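Local coordinates for DNA primase (Aquifex aeolicus, PDB 2AU3), which probably synthesises the short RNA primers that DNA polymerase extends during DNA replication, as a zinc-binding primase of the DnaG family, at residues 143-148 against 189-194; 183-188 against 217-222; 353-358 against 368-373. All coordinates share one frame; numbering follows the deposited sequence.

Contact 1: 143-148 against 189-194; sequences FDLGYA and VVIPIK
G146 and V190 hold the two backbones together. They form an antiparallel hydrogen-bonded pair. G146 N gives its hydrogen to V190 O at 2.8 Å, almost straight. V190 N returns the bond to G146 O, also at 2.8 Å. Y147 and V189 follow as a non-hydrogen-bonded pair. The V189 backbone N lies at the edge of the Y147 ring.

Where the strand pairing ends, side chains take over. P192 lays its ring against the D144 carbonyl, with CG 3.1 Å from D144 O. L145 and I191 run side by side, and L145 CD2 meets I191 CG2 at 4.0 Å. K194 is extended beyond CG and crosses the D144 side chain at about a right angle. Its NZ meets D144 OD1 at 2.7 Å, nearly in line with the C-O bond, in a salt bridge. A water donates to both F143 O and P192 O and links the two backbones.

D144 is the first residue beyond the preceding helix, which closes in a Schellman motif. Its OD2 also pairs with R117 and K57. F143 packs edge-to-face on F260. Strand 146-147 is an outer strand of the four-stranded sheet, paired with strand 188-194. With three cationic partners around it, the buried D144 is likely to stay ionised.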
ATOM      1  N   PHE A 143      -7.127   4.473  -3.433  1.00 13.91           N
ATOM      2  CA  PHE A 143      -6.701   3.376  -2.576  1.00 14.79           C
ATOM      3  C   PHE A 143      -7.791   2.329  -2.331  1.00 15.35           C
ATOM      4  O   PHE A 143      -7.557   1.353  -1.616  1.00 14.51           O
ATOM      5  CB  PHE A 143      -6.149   3.896  -1.240  1.00 13.76           C
ATOM      6  CG  PHE A 143      -4.720   4.372  -1.332  1.00 13.44           C
ATOM      7  CD1 PHE A 143      -3.653   3.519  -1.001  1.00 14.02           C
ATOM      8  CD2 PHE A 143      -4.437   5.623  -1.807  1.00 13.29           C
ATOM      9  CE1 PHE A 143      -2.312   3.959  -1.109  1.00 12.24           C
ATOM     10  CE2 PHE A 143      -3.099   6.068  -1.917  1.00 14.95           C
ATOM     11  CZ  PHE A 143      -2.030   5.202  -1.543  1.00 14.47           C
ATOM     12  N   ASP A 144      -8.958   2.529  -2.946  1.00 14.31           N
ATOM     13  CA  ASP A 144     -10.032   1.530  -2.924  1.00 15.82           C
ATOM     14  C   ASP A 144     -10.559   1.278  -1.491  1.00 14.90           C
ATOM     15  O   ASP A 144     -10.977   0.175  -1.147  1.00 16.13           O
ATOM     16  CB  ASP A 144      -9.598   0.217  -3.630  1.00 15.67           C
ATOM     17  CG  ASP A 144      -9.346   0.415  -5.117  1.00 19.02           C
ATOM     18  OD1 ASP A 144      -8.315  -0.063  -5.631  1.00 23.08           O
ATOM     19  OD2 ASP A 144     -10.124   1.065  -5.860  1.00 22.92           O
ATOM     20  N   LEU A 145     -10.586   2.333  -0.688  1.00 14.94           N
ATOM     21  CA  LEU A 145     -11.144   2.245   0.655  1.00 14.44           C
ATOM     22  C   LEU A 145     -12.555   1.743   0.628  1.00 15.20           C
ATOM     23  O   LEU A 145     -13.360   2.085  -0.291  1.00 14.80           O
ATOM     24  CB  LEU A 145     -11.075   3.577   1.385  1.00 13.95           C
ATOM     25  CG  LEU A 145      -9.675   4.169   1.553  1.00 14.60           C
ATOM     26  CD1 LEU A 145      -9.733   5.118   2.708  1.00 19.02           C
ATOM     27  CD2 LEU A 145      -8.572   3.165   1.751  1.00 18.55           C
ATOM     28  N   GLY A 146     -12.878   0.950   1.649  1.00 14.07           N
ATOM     29  CA  GLY A 146     -14.203   0.392   1.734  1.00 14.57           C
ATOM     30  C   GLY A 146     -14.777   0.329   3.132  1.00 15.48           C
ATOM     31  O   GLY A 146     -14.256   0.943   4.086  1.00 16.87           O
ATOM     32  N   TYR A 147     -15.854  -0.441   3.249  1.00 15.95           N
ATOM     33  CA  TYR A 147     -16.577  -0.648   4.486  1.00 15.55           C
ATOM     34  C   TYR A 147     -17.218  -2.016   4.394  1.00 16.70           C
ATOM     35  O   TYR A 147     -17.722  -2.386   3.323  1.00 16.02           O
ATOM     36  CB  TYR A 147     -17.670   0.397   4.605  1.00 16.03           C
ATOM     37  CG  TYR A 147     -18.532   0.236   5.825  1.00 18.71           C
ATOM     38  CD1 TYR A 147     -17.979   0.256   7.098  1.00 21.23           C
ATOM     39  CD2 TYR A 147     -19.903   0.019   5.701  1.00 22.84           C
ATOM     40  CE1 TYR A 147     -18.776   0.089   8.218  1.00 21.53           C
ATOM     41  CE2 TYR A 147     -20.709  -0.132   6.815  1.00 25.06           C
ATOM     42  CZ  TYR A 147     -20.138  -0.096   8.060  1.00 25.33           C
ATOM     43  OH  TYR A 147     -20.945  -0.262   9.153  1.00 29.23           O
ATOM     44  N   ALA A 148     -17.224  -2.754   5.508  1.00 17.04           N
ATOM     45  CA  ALA A 148     -17.835  -4.083   5.590  1.00 17.64           C
ATOM     46  C   ALA A 148     -19.151  -3.999   6.354  1.00 18.24           C
ATOM     47  O   ALA A 148     -19.150  -3.977   7.565  1.00 18.64           O
ATOM     48  CB  ALA A 148     -16.887  -5.044   6.282  1.00 17.54           C
ATOM     49  N   VAL A 189     -13.928   0.058   8.552  1.00 15.87           N
ATOM     50  CA  VAL A 189     -13.484   0.715   7.329  1.00 15.42           C
ATOM     51  C   VAL A 189     -12.345  -0.160   6.827  1.00 16.44           C
ATOM     52  O   VAL A 189     -11.478  -0.530   7.590  1.00 17.40           O
ATOM     53  CB  VAL A 189     -13.038   2.177   7.596  1.00 16.44           C
ATOM     54  CG1 VAL A 189     -12.131   2.742   6.423  1.00 14.71           C
ATOM     55  CG2 VAL A 189     -14.307   3.076   7.812  1.00 14.88           C
ATOM     56  N   VAL A 190     -12.414  -0.553   5.559  1.00 15.73           N
ATOM     57  CA  VAL A 190     -11.528  -1.525   5.010  1.00 15.26           C
ATOM     58  C   VAL A 190     -10.485  -0.806   4.179  1.00 16.13           C
ATOM     59  O   VAL A 190     -10.811   0.073   3.381  1.00 14.83           O
ATOM     60  CB  VAL A 190     -12.288  -2.542   4.138  1.00 15.78           C
ATOM     61  CG1 VAL A 190     -11.319  -3.419   3.409  1.00 15.91           C
ATOM     62  CG2 VAL A 190     -13.257  -3.413   5.004  1.00 15.06           C
ATOM     63  N   ILE A 191      -9.229  -1.186   4.381  1.00 15.57           N
ATOM     64  CA  ILE A 191      -8.123  -0.649   3.598  1.00 16.54           C
ATOM     65  C   ILE A 191      -7.467  -1.815   2.874  1.00 16.63           C
ATOM     66  O   ILE A 191      -6.782  -2.642   3.492  1.00 16.90           O
ATOM     67  CB  ILE A 191      -7.091   0.082   4.523  1.00 16.62           C
ATOM     68  CG1 ILE A 191      -7.791   1.099   5.440  1.00 17.49           C
ATOM     69  CG2 ILE A 191      -6.019   0.776   3.705  1.00 14.43           C
ATOM     70  CD1 ILE A 191      -7.993   0.586   6.894  1.00 21.52           C
ATOM     71  N   PRO A 192      -7.725  -1.927   1.576  1.00 16.16           N
ATOM     72  CA  PRO A 192      -7.170  -3.024   0.794  1.00 16.35           C
ATOM     73  C   PRO A 192      -5.658  -2.991   0.811  1.00 16.66           C
ATOM     74  O   PRO A 192      -5.061  -1.916   0.737  1.00 16.46           O
ATOM     75  CB  PRO A 192      -7.683  -2.731  -0.615  1.00 15.67           C
ATOM     76  CG  PRO A 192      -9.000  -2.032  -0.342  1.00 16.64           C
ATOM     77  CD  PRO A 192      -8.602  -1.073   0.760  1.00 16.22           C
ATOM     78  N   ILE A 193      -5.066  -4.172   0.907  1.00 16.90           N
ATOM     79  CA  ILE A 193      -3.628  -4.331   0.888  1.00 17.39           C
ATOM     80  C   ILE A 193      -3.269  -4.938  -0.451  1.00 17.66           C
ATOM     81  O   ILE A 193      -3.807  -5.998  -0.817  1.00 17.00           O
ATOM     82  CB  ILE A 193      -3.186  -5.254   2.026  1.00 17.40           C
ATOM     83  CG1 ILE A 193      -3.557  -4.631   3.385  1.00 17.56           C
ATOM     84  CG2 ILE A 193      -1.695  -5.541   1.905  1.00 17.67           C
ATOM     85  CD1 ILE A 193      -3.175  -5.466   4.611  1.00 16.69           C
ATOM     86  N   LYS A 194      -2.417  -4.233  -1.203  1.00 17.80           N
ATOM     87  CA  LYS A 194      -2.007  -4.656  -2.543  1.00 18.98           C
ATOM     88  C   LYS A 194      -0.556  -5.075  -2.555  1.00 20.31           C
ATOM     89  O   LYS A 194       0.268  -4.475  -1.863  1.00 21.06           O
ATOM     90  CB  LYS A 194      -2.200  -3.525  -3.568  1.00 18.87           C
ATOM     91  CG  LYS A 194      -3.668  -3.109  -3.713  1.00 18.71           C
ATOM     92  CD  LYS A 194      -3.892  -1.974  -4.690  1.00 22.48           C
ATOM     93  CE  LYS A 194      -5.373  -1.549  -4.677  1.00 22.72           C
ATOM     94  NZ  LYS A 194      -5.741  -0.781  -5.898  1.00 28.95           N
TER
HETATM   95  O   HOH W   1      -5.376   0.613  -0.404  1.00 21.38           O

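Contact 2: 183-188 against 217-222; sequences DLFLRR and INSPDS
L184 opens the contact, with its side chain directed at the strand end. CG stands anti to the backbone N (chi1 177°), and L184 CD2 meets P220 CD at 3.8 Å. I217 CD1 tucks in beside it, 3.9 Å from L184 CG and 3.4 Å from L184 O. An Asx turn steadies the backbone of F185, as D183 OD1 accepts from F185 N at 2.9 Å. The F185 ring turns its edge to the strand, with I217 O and S219 N in its plane. S219 OG, 3.6 Å from F185 CZ, is hydrogen-bonded to N172 and F203.

A type II turn from F185 leads to R188. Its chain is extended from CG to NE and crosses I217 at about a right angle. I217 CG1 lies 3.6 Å above one face of the guanidinium, toward its rim. NH1 and NH2 bond to the carbonyls of G205 and P214. Without the guanidinium, as with an alanine at R188, these carbonyls would probably lose their donors and I217 the flat group it packs on.

The contact joins the turn before strand 188-194 to the end of outer strand 216-218. It is held mainly by van der Waals packing, while R188 NH1 and NH2 and S219 OG find their bonds outside the two segments.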
ATOM      1  N   ASP A 183     -17.879 -12.120   8.346  1.00 21.95           N
ATOM      2  CA  ASP A 183     -16.793 -11.369   7.762  1.00 20.93           C
ATOM      3  C   ASP A 183     -15.847 -10.979   8.876  1.00 19.73           C
ATOM      4  O   ASP A 183     -16.254 -10.363   9.848  1.00 18.76           O
ATOM      5  CB  ASP A 183     -17.367 -10.101   7.135  1.00 20.18           C
ATOM      6  CG  ASP A 183     -16.335  -9.291   6.366  1.00 19.61           C
ATOM      7  OD1 ASP A 183     -15.122  -9.631   6.382  1.00 17.38           O
ATOM      8  OD2 ASP A 183     -16.663  -8.281   5.723  1.00 18.81           O
ATOM      9  N   LEU A 184     -14.579 -11.324   8.721  1.00 20.01           N
ATOM     10  CA  LEU A 184     -13.558 -10.914   9.676  1.00 19.93           C
ATOM     11  C   LEU A 184     -13.538  -9.380   9.890  1.00 19.88           C
ATOM     12  O   LEU A 184     -13.304  -8.896  11.003  1.00 20.22           O
ATOM     13  CB  LEU A 184     -12.185 -11.398   9.199  1.00 20.89           C
ATOM     14  CG  LEU A 184     -10.941 -11.016  10.010  1.00 21.19           C
ATOM     15  CD1 LEU A 184     -10.979 -11.675  11.399  1.00 20.00           C
ATOM     16  CD2 LEU A 184      -9.644 -11.376   9.261  1.00 21.03           C
ATOM     17  N   PHE A 185     -13.833  -8.639   8.832  1.00 18.71           N
ATOM     18  CA  PHE A 185     -13.749  -7.182   8.841  1.00 18.41           C
ATOM     19  C   PHE A 185     -15.077  -6.481   9.135  1.00 18.48           C
ATOM     20  O   PHE A 185     -15.161  -5.246   9.048  1.00 18.95           O
ATOM     21  CB  PHE A 185     -13.188  -6.716   7.506  1.00 18.14           C
ATOM     22  CG  PHE A 185     -11.818  -7.214   7.258  1.00 17.91           C
ATOM     23  CD1 PHE A 185     -10.734  -6.603   7.876  1.00 17.47           C
ATOM     24  CD2 PHE A 185     -11.600  -8.340   6.481  1.00 19.20           C
ATOM     25  CE1 PHE A 185      -9.453  -7.083   7.688  1.00 18.00           C
ATOM     26  CE2 PHE A 185     -10.302  -8.829   6.280  1.00 16.64           C
ATOM     27  CZ  PHE A 185      -9.240  -8.200   6.878  1.00 17.14           C
ATOM     28  N   LEU A 186     -16.099  -7.257   9.502  1.00 17.46           N
ATOM     29  CA  LEU A 186     -17.446  -6.717   9.751  1.00 18.11           C
ATOM     30  C   LEU A 186     -17.432  -5.389  10.512  1.00 17.98           C
ATOM     31  O   LEU A 186     -16.783  -5.278  11.542  1.00 18.14           O
ATOM     32  CB  LEU A 186     -18.324  -7.739  10.493  1.00 17.40           C
ATOM     33  CG  LEU A 186     -19.801  -7.389  10.652  1.00 19.02           C
ATOM     34  CD1 LEU A 186     -20.471  -7.236   9.279  1.00 19.90           C
ATOM     35  CD2 LEU A 186     -20.502  -8.488  11.453  1.00 20.73           C
ATOM     36  N   ARG A 187     -18.102  -4.379   9.949  1.00 18.42           N
ATOM     37  CA  ARG A 187     -18.292  -3.093  10.613  1.00 19.27           C
ATOM     38  C   ARG A 187     -17.059  -2.195  10.587  1.00 18.61           C
ATOM     39  O   ARG A 187     -17.054  -1.157  11.200  1.00 20.07           O
ATOM     40  CB  ARG A 187     -18.786  -3.314  12.061  1.00 19.88           C
ATOM     41  CG  ARG A 187     -19.722  -2.246  12.603  1.00 23.56           C
ATOM     42  CD  ARG A 187     -21.059  -2.104  11.863  1.00 26.75           C
ATOM     43  NE  ARG A 187     -21.866  -3.322  11.923  1.00 31.20           N
ATOM     44  CZ  ARG A 187     -22.547  -3.817  10.902  1.00 33.19           C
ATOM     45  NH1 ARG A 187     -22.533  -3.202   9.726  1.00 34.68           N
ATOM     46  NH2 ARG A 187     -23.238  -4.935  11.047  1.00 33.83           N
ATOM     47  N   ARG A 188     -16.012  -2.592   9.870  1.00 18.39           N
ATOM     48  CA  ARG A 188     -14.782  -1.806   9.823  1.00 17.07           C
ATOM     49  C   ARG A 188     -14.652  -1.056   8.515  1.00 16.40           C
ATOM     50  O   ARG A 188     -15.177  -1.487   7.490  1.00 16.31           O
ATOM     51  CB  ARG A 188     -13.544  -2.694   9.989  1.00 17.00           C
ATOM     52  CG  ARG A 188     -13.465  -3.408  11.322  1.00 17.16           C
ATOM     53  CD  ARG A 188     -12.242  -4.307  11.489  1.00 18.26           C
ATOM     54  NE  ARG A 188     -12.306  -4.876  12.835  1.00 17.34           N
ATOM     55  CZ  ARG A 188     -11.563  -4.490  13.852  1.00 17.71           C
ATOM     56  NH1 ARG A 188     -10.602  -3.579  13.676  1.00 16.45           N
ATOM     57  NH2 ARG A 188     -11.773  -5.027  15.047  1.00 18.43           N
ATOM     58  N   ILE A 217      -7.177  -4.590  12.444  1.00 23.57           N
ATOM     59  CA  ILE A 217      -6.806  -5.970  12.132  1.00 23.06           C
ATOM     60  C   ILE A 217      -6.416  -6.125  10.659  1.00 23.04           C
ATOM     61  O   ILE A 217      -6.821  -5.315   9.804  1.00 23.41           O
ATOM     62  CB  ILE A 217      -7.910  -6.969  12.521  1.00 23.20           C
ATOM     63  CG1 ILE A 217      -9.187  -6.690  11.725  1.00 22.64           C
ATOM     64  CG2 ILE A 217      -8.180  -6.938  14.050  1.00 22.91           C
ATOM     65  CD1 ILE A 217     -10.288  -7.682  11.989  1.00 23.46           C
ATOM     66  N   ASN A 218      -5.614  -7.145  10.374  1.00 21.64           N
ATOM     67  CA  ASN A 218      -5.226  -7.488   9.008  1.00 21.64           C
ATOM     68  C   ASN A 218      -5.756  -8.858   8.698  1.00 20.79           C
ATOM     69  O   ASN A 218      -6.065  -9.632   9.609  1.00 19.20           O
ATOM     70  CB  ASN A 218      -3.717  -7.616   8.898  1.00 23.95           C
ATOM     71  CG  ASN A 218      -3.024  -6.316   8.975  1.00 27.65           C
ATOM     72  OD1 ASN A 218      -3.346  -5.388   8.228  1.00 36.88           O
ATOM     73  ND2 ASN A 218      -2.044  -6.221   9.870  1.00 30.92           N
ATOM     74  N   SER A 219      -5.819  -9.173   7.412  1.00 19.36           N
ATOM     75  CA  SER A 219      -5.957 -10.541   6.974  1.00 19.42           C
ATOM     76  C   SER A 219      -4.887 -11.415   7.681  1.00 19.39           C
ATOM     77  O   SER A 219      -3.770 -10.977   7.905  1.00 18.72           O
ATOM     78  CB  SER A 219      -5.789 -10.593   5.452  1.00 19.34           C
ATOM     79  OG  SER A 219      -6.810  -9.817   4.835  1.00 19.07           O
ATOM     80  N   PRO A 220      -5.235 -12.627   8.066  1.00 19.96           N
ATOM     81  CA  PRO A 220      -4.240 -13.537   8.662  1.00 20.54           C
ATOM     82  C   PRO A 220      -3.248 -13.996   7.576  1.00 20.91           C
ATOM     83  O   PRO A 220      -3.590 -13.970   6.388  1.00 21.17           O
ATOM     84  CB  PRO A 220      -5.085 -14.706   9.163  1.00 20.62           C
ATOM     85  CG  PRO A 220      -6.374 -14.637   8.324  1.00 21.60           C
ATOM     86  CD  PRO A 220      -6.588 -13.211   7.976  1.00 19.92           C
ATOM     87  N   ASP A 221      -2.041 -14.386   7.948  1.00 21.49           N
ATOM     88  CA  ASP A 221      -1.098 -14.832   6.911  1.00 22.54           C
ATOM     89  C   ASP A 221      -1.623 -16.070   6.221  1.00 22.41           C
ATOM     90  O   ASP A 221      -2.402 -16.833   6.803  1.00 22.24           O
ATOM     91  CB  ASP A 221       0.296 -15.065   7.472  1.00 23.07           C
ATOM     92  CG  ASP A 221       1.114 -13.766   7.551  1.00 26.39           C
ATOM     93  OD1 ASP A 221       0.569 -12.675   7.227  1.00 29.09           O
ATOM     94  OD2 ASP A 221       2.299 -13.744   7.933  1.00 27.48           O
ATOM     95  N   SER A 222      -1.219 -16.253   4.972  1.00 21.82           N
ATOM     96  CA  SER A 222      -1.716 -17.358   4.161  1.00 21.24           C
ATOM     97  C   SER A 222      -0.823 -17.464   2.947  1.00 21.43           C
ATOM     98  O   SER A 222       0.174 -16.740   2.839  1.00 19.71           O
ATOM     99  CB  SER A 222      -3.154 -17.092   3.730  1.00 21.67           C
ATOM    100  OG  SER A 222      -3.241 -15.937   2.900  1.00 20.15           O
TER

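Contact 3: 353-358 against 368-373; sequences ETLIKT and REFRYY
L355 carries the contact, meeting E369, F370 and Y373 of the other helix. Its CB abuts the edge of the F370 ring, 3.9 Å from F370 CD1. Its two methyls then part. CD1 reaches the edge of the Y373 ring, 3.9 Å from Y373 CD2, and also lies against F370 CA. CD2 turns to E369 and touches both CB and OE1 of that residue. The L355 side chain crosses those of E369 and Y373 at about right angles. I356 completes the tight side. Its CG1 approaches F370 CE1 at 3.8 Å, and CD1 follows at 4.0 Å. F370 CG is anti to the backbone N (chi1 -173°), which carries the ring across to L355 and I356. F390 stacks on this ring, and L386 touches it as well. Helix 380-394 therefore packs against the same aromatic group.

Helices 351-358 and 363-374 form an antiparallel helical hairpin in the DnaG helical domain. The short segments have axes 10.3 Å apart, with 158° between their directions. Y373 also joins the hairpin to helix 298-313, where it touches K305, I308 and L312.

The other side is looser and more polar. E369 lies between the two zones, and its OE2 makes a long, weak ion pair with K305. At the helix end, T358 OG1 donates to T354 O at 2.7 Å. T358 N reaches the same oxygen from the opposite face of its plane.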
ATOM      1  N   GLU A 353      25.873  11.744   9.244  1.00 24.72           N
ATOM      2  CA  GLU A 353      26.264  13.131   9.163  1.00 26.08           C
ATOM      3  C   GLU A 353      25.689  13.880  10.357  1.00 25.65           C
ATOM      4  O   GLU A 353      26.391  14.670  10.992  1.00 25.61           O
ATOM      5  CB  GLU A 353      25.811  13.697   7.829  1.00 26.88           C
ATOM      6  CG  GLU A 353      25.738  15.205   7.714  1.00 31.77           C
ATOM      7  CD  GLU A 353      25.265  15.609   6.325  1.00 37.97           C
ATOM      8  OE1 GLU A 353      25.559  14.848   5.363  1.00 41.14           O
ATOM      9  OE2 GLU A 353      24.561  16.645   6.194  1.00 40.83           O
ATOM     10  N   THR A 354      24.446  13.560  10.724  1.00 24.51           N
ATOM     11  CA  THR A 354      23.821  14.134  11.920  1.00 24.64           C
ATOM     12  C   THR A 354      24.468  13.675  13.255  1.00 24.49           C
ATOM     13  O   THR A 354      24.672  14.488  14.162  1.00 25.23           O
ATOM     14  CB  THR A 354      22.288  13.885  11.907  1.00 24.65           C
ATOM     15  OG1 THR A 354      21.747  14.376  10.679  1.00 24.07           O
ATOM     16  CG2 THR A 354      21.580  14.735  12.962  1.00 25.27           C
ATOM     17  N   LEU A 355      24.794  12.390  13.380  1.00 24.40           N
ATOM     18  CA  LEU A 355      25.584  11.935  14.537  1.00 25.09           C
ATOM     19  C   LEU A 355      26.918  12.675  14.646  1.00 25.22           C
ATOM     20  O   LEU A 355      27.261  13.176  15.704  1.00 25.18           O
ATOM     21  CB  LEU A 355      25.848  10.430  14.486  1.00 24.29           C
ATOM     22  CG  LEU A 355      24.636   9.631  14.966  1.00 25.67           C
ATOM     23  CD1 LEU A 355      24.742   8.201  14.466  1.00 24.34           C
ATOM     24  CD2 LEU A 355      24.512   9.661  16.500  1.00 27.52           C
ATOM     25  N   ILE A 356      27.653  12.746  13.546  1.00 26.32           N
ATOM     26  CA  ILE A 356      28.928  13.467  13.517  1.00 28.34           C
ATOM     27  C   ILE A 356      28.742  14.930  13.932  1.00 29.29           C
ATOM     28  O   ILE A 356      29.548  15.461  14.693  1.00 30.43           O
ATOM     29  CB  ILE A 356      29.617  13.335  12.124  1.00 27.64           C
ATOM     30  CG1 ILE A 356      30.109  11.898  11.924  1.00 29.19           C
ATOM     31  CG2 ILE A 356      30.774  14.317  11.979  1.00 29.91           C
ATOM     32  CD1 ILE A 356      30.374  11.487  10.463  1.00 29.20           C
ATOM     33  N   LYS A 357      27.676  15.560  13.453  1.00 30.49           N
ATOM     34  CA  LYS A 357      27.379  16.960  13.777  1.00 31.74           C
ATOM     35  C   LYS A 357      27.034  17.184  15.260  1.00 31.82           C
ATOM     36  O   LYS A 357      27.435  18.211  15.854  1.00 32.07           O
ATOM     37  CB  LYS A 357      26.246  17.470  12.891  1.00 32.05           C
ATOM     38  CG  LYS A 357      26.121  18.995  12.819  1.00 35.35           C
ATOM     39  CD  LYS A 357      24.805  19.425  12.149  1.00 38.92           C
ATOM     40  CE  LYS A 357      24.346  20.794  12.648  1.00 42.39           C
ATOM     41  NZ  LYS A 357      24.455  21.888  11.611  1.00 44.47           N
ATOM     42  N   THR A 358      26.306  16.231  15.853  1.00 31.15           N
ATOM     43  CA  THR A 358      25.762  16.397  17.204  1.00 30.80           C
ATOM     44  C   THR A 358      26.453  15.598  18.331  1.00 31.23           C
ATOM     45  O   THR A 358      26.086  15.732  19.497  1.00 29.73           O
ATOM     46  CB  THR A 358      24.238  16.121  17.222  1.00 31.10           C
ATOM     47  OG1 THR A 358      23.971  14.807  16.708  1.00 31.15           O
ATOM     48  CG2 THR A 358      23.503  17.048  16.261  1.00 30.22           C
ATOM     49  N   ARG A 368      28.342   5.665  21.257  1.00 26.97           N
ATOM     50  CA  ARG A 368      27.667   4.374  21.371  1.00 27.33           C
ATOM     51  C   ARG A 368      26.752   4.142  20.177  1.00 25.97           C
ATOM     52  O   ARG A 368      26.781   3.073  19.557  1.00 24.34           O
ATOM     53  CB  ARG A 368      26.832   4.332  22.650  1.00 28.18           C
ATOM     54  CG  ARG A 368      27.089   3.111  23.488  1.00 33.32           C
ATOM     55  CD  ARG A 368      25.815   2.358  23.876  1.00 38.95           C
ATOM     56  NE  ARG A 368      25.358   2.771  25.197  1.00 39.65           N
ATOM     57  CZ  ARG A 368      24.390   2.187  25.884  1.00 39.94           C
ATOM     58  NH1 ARG A 368      23.721   1.146  25.392  1.00 39.52           N
ATOM     59  NH2 ARG A 368      24.091   2.662  27.073  1.00 40.04           N
ATOM     60  N   GLU A 369      25.948   5.165  19.863  1.00 25.21           N
ATOM     61  CA  GLU A 369      24.965   5.086  18.787  1.00 25.52           C
ATOM     62  C   GLU A 369      25.677   4.961  17.459  1.00 23.32           C
ATOM     63  O   GLU A 369      25.387   4.070  16.682  1.00 21.58           O
ATOM     64  CB  GLU A 369      24.085   6.339  18.766  1.00 26.04           C
ATOM     65  CG  GLU A 369      22.837   6.252  19.631  1.00 32.00           C
ATOM     66  CD  GLU A 369      21.716   7.159  19.119  1.00 38.05           C
ATOM     67  OE1 GLU A 369      21.966   8.386  18.959  1.00 40.46           O
ATOM     68  OE2 GLU A 369      20.593   6.646  18.885  1.00 38.01           O
ATOM     69  N   PHE A 370      26.624   5.858  17.231  1.00 22.42           N
ATOM     70  CA  PHE A 370      27.416   5.866  16.002  1.00 22.33           C
ATOM     71  C   PHE A 370      28.063   4.509  15.714  1.00 22.34           C
ATOM     72  O   PHE A 370      27.919   3.965  14.606  1.00 22.55           O
ATOM     73  CB  PHE A 370      28.486   6.942  16.078  1.00 20.82           C
ATOM     74  CG  PHE A 370      29.247   7.140  14.792  1.00 22.79           C
ATOM     75  CD1 PHE A 370      28.761   7.986  13.806  1.00 22.64           C
ATOM     76  CD2 PHE A 370      30.472   6.516  14.586  1.00 24.44           C
ATOM     77  CE1 PHE A 370      29.483   8.182  12.618  1.00 23.22           C
ATOM     78  CE2 PHE A 370      31.184   6.708  13.405  1.00 23.01           C
ATOM     79  CZ  PHE A 370      30.682   7.528  12.426  1.00 22.72           C
ATOM     80  N   ARG A 371      28.760   3.962  16.702  1.00 21.65           N
ATOM     81  CA  ARG A 371      29.440   2.691  16.504  1.00 22.08           C
ATOM     82  C   ARG A 371      28.432   1.560  16.335  1.00 21.20           C
ATOM     83  O   ARG A 371      28.656   0.661  15.558  1.00 20.94           O
ATOM     84  CB  ARG A 371      30.455   2.416  17.619  1.00 22.87           C
ATOM     85  CG  ARG A 371      30.042   1.377  18.628  1.00 26.87           C
ATOM     86  CD  ARG A 371      30.889   1.368  19.930  1.00 33.63           C
ATOM     87  NE  ARG A 371      31.981   0.402  19.860  1.00 39.65           N
ATOM     88  CZ  ARG A 371      32.598  -0.124  20.913  1.00 41.81           C
ATOM     89  NH1 ARG A 371      32.250   0.224  22.151  1.00 43.58           N
ATOM     90  NH2 ARG A 371      33.583  -0.993  20.726  1.00 45.06           N
ATOM     91  N   TYR A 372      27.309   1.630  17.044  1.00 21.00           N
ATOM     92  CA  TYR A 372      26.217   0.674  16.829  1.00 19.89           C
ATOM     93  C   TYR A 372      25.647   0.741  15.392  1.00 19.40           C
ATOM     94  O   TYR A 372      25.549  -0.270  14.721  1.00 19.91           O
ATOM     95  CB  TYR A 372      25.134   0.890  17.874  1.00 19.03           C
ATOM     96  CG  TYR A 372      23.848   0.136  17.647  1.00 20.76           C
ATOM     97  CD1 TYR A 372      23.722  -1.205  18.022  1.00 21.99           C
ATOM     98  CD2 TYR A 372      22.744   0.772  17.107  1.00 20.23           C
ATOM     99  CE1 TYR A 372      22.534  -1.896  17.830  1.00 23.39           C
ATOM    100  CE2 TYR A 372      21.549   0.098  16.926  1.00 23.64           C
ATOM    101  CZ  TYR A 372      21.452  -1.235  17.272  1.00 22.70           C
ATOM    102  OH  TYR A 372      20.268  -1.895  17.078  1.00 23.10           O
ATOM    103  N   TYR A 373      25.260   1.921  14.921  1.00 19.01           N
ATOM    104  CA  TYR A 373      24.718   2.011  13.552  1.00 20.00           C
ATOM    105  C   TYR A 373      25.737   1.624  12.502  1.00 19.52           C
ATOM    106  O   TYR A 373      25.408   0.987  11.501  1.00 18.26           O
ATOM    107  CB  TYR A 373      24.178   3.404  13.247  1.00 19.54           C
ATOM    108  CG  TYR A 373      22.905   3.689  13.954  1.00 20.91           C
ATOM    109  CD1 TYR A 373      21.876   2.766  13.947  1.00 22.40           C
ATOM    110  CD2 TYR A 373      22.752   4.867  14.690  1.00 22.31           C
ATOM    111  CE1 TYR A 373      20.700   2.999  14.641  1.00 25.44           C
ATOM    112  CE2 TYR A 373      21.584   5.129  15.375  1.00 25.11           C
ATOM    113  CZ  TYR A 373      20.553   4.194  15.342  1.00 26.46           C
ATOM    114  OH  TYR A 373      19.383   4.427  16.022  1.00 28.72           O
TER

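From the N terminus, the chain first passes through 143-148 and later turns at 183-188. Contact 1 closes the first loop when segment 189-194, on strand 188-194, returns to the earlier segment. Contact 2 opens before that closure and ends at 217-222, so the two contacts cross along the chain. They also touch: A148 O and R187 N, 2.6 Å apart, probably form a hydrogen bond. Both tie together the four-stranded sheet of the catalytic core's N-terminal domain, contact 1 at one outer strand and contact 2 at the other. Contact 3 follows in series. It closes a short hairpin in the helical domain, with its centre about 40 Å from that of contact 1.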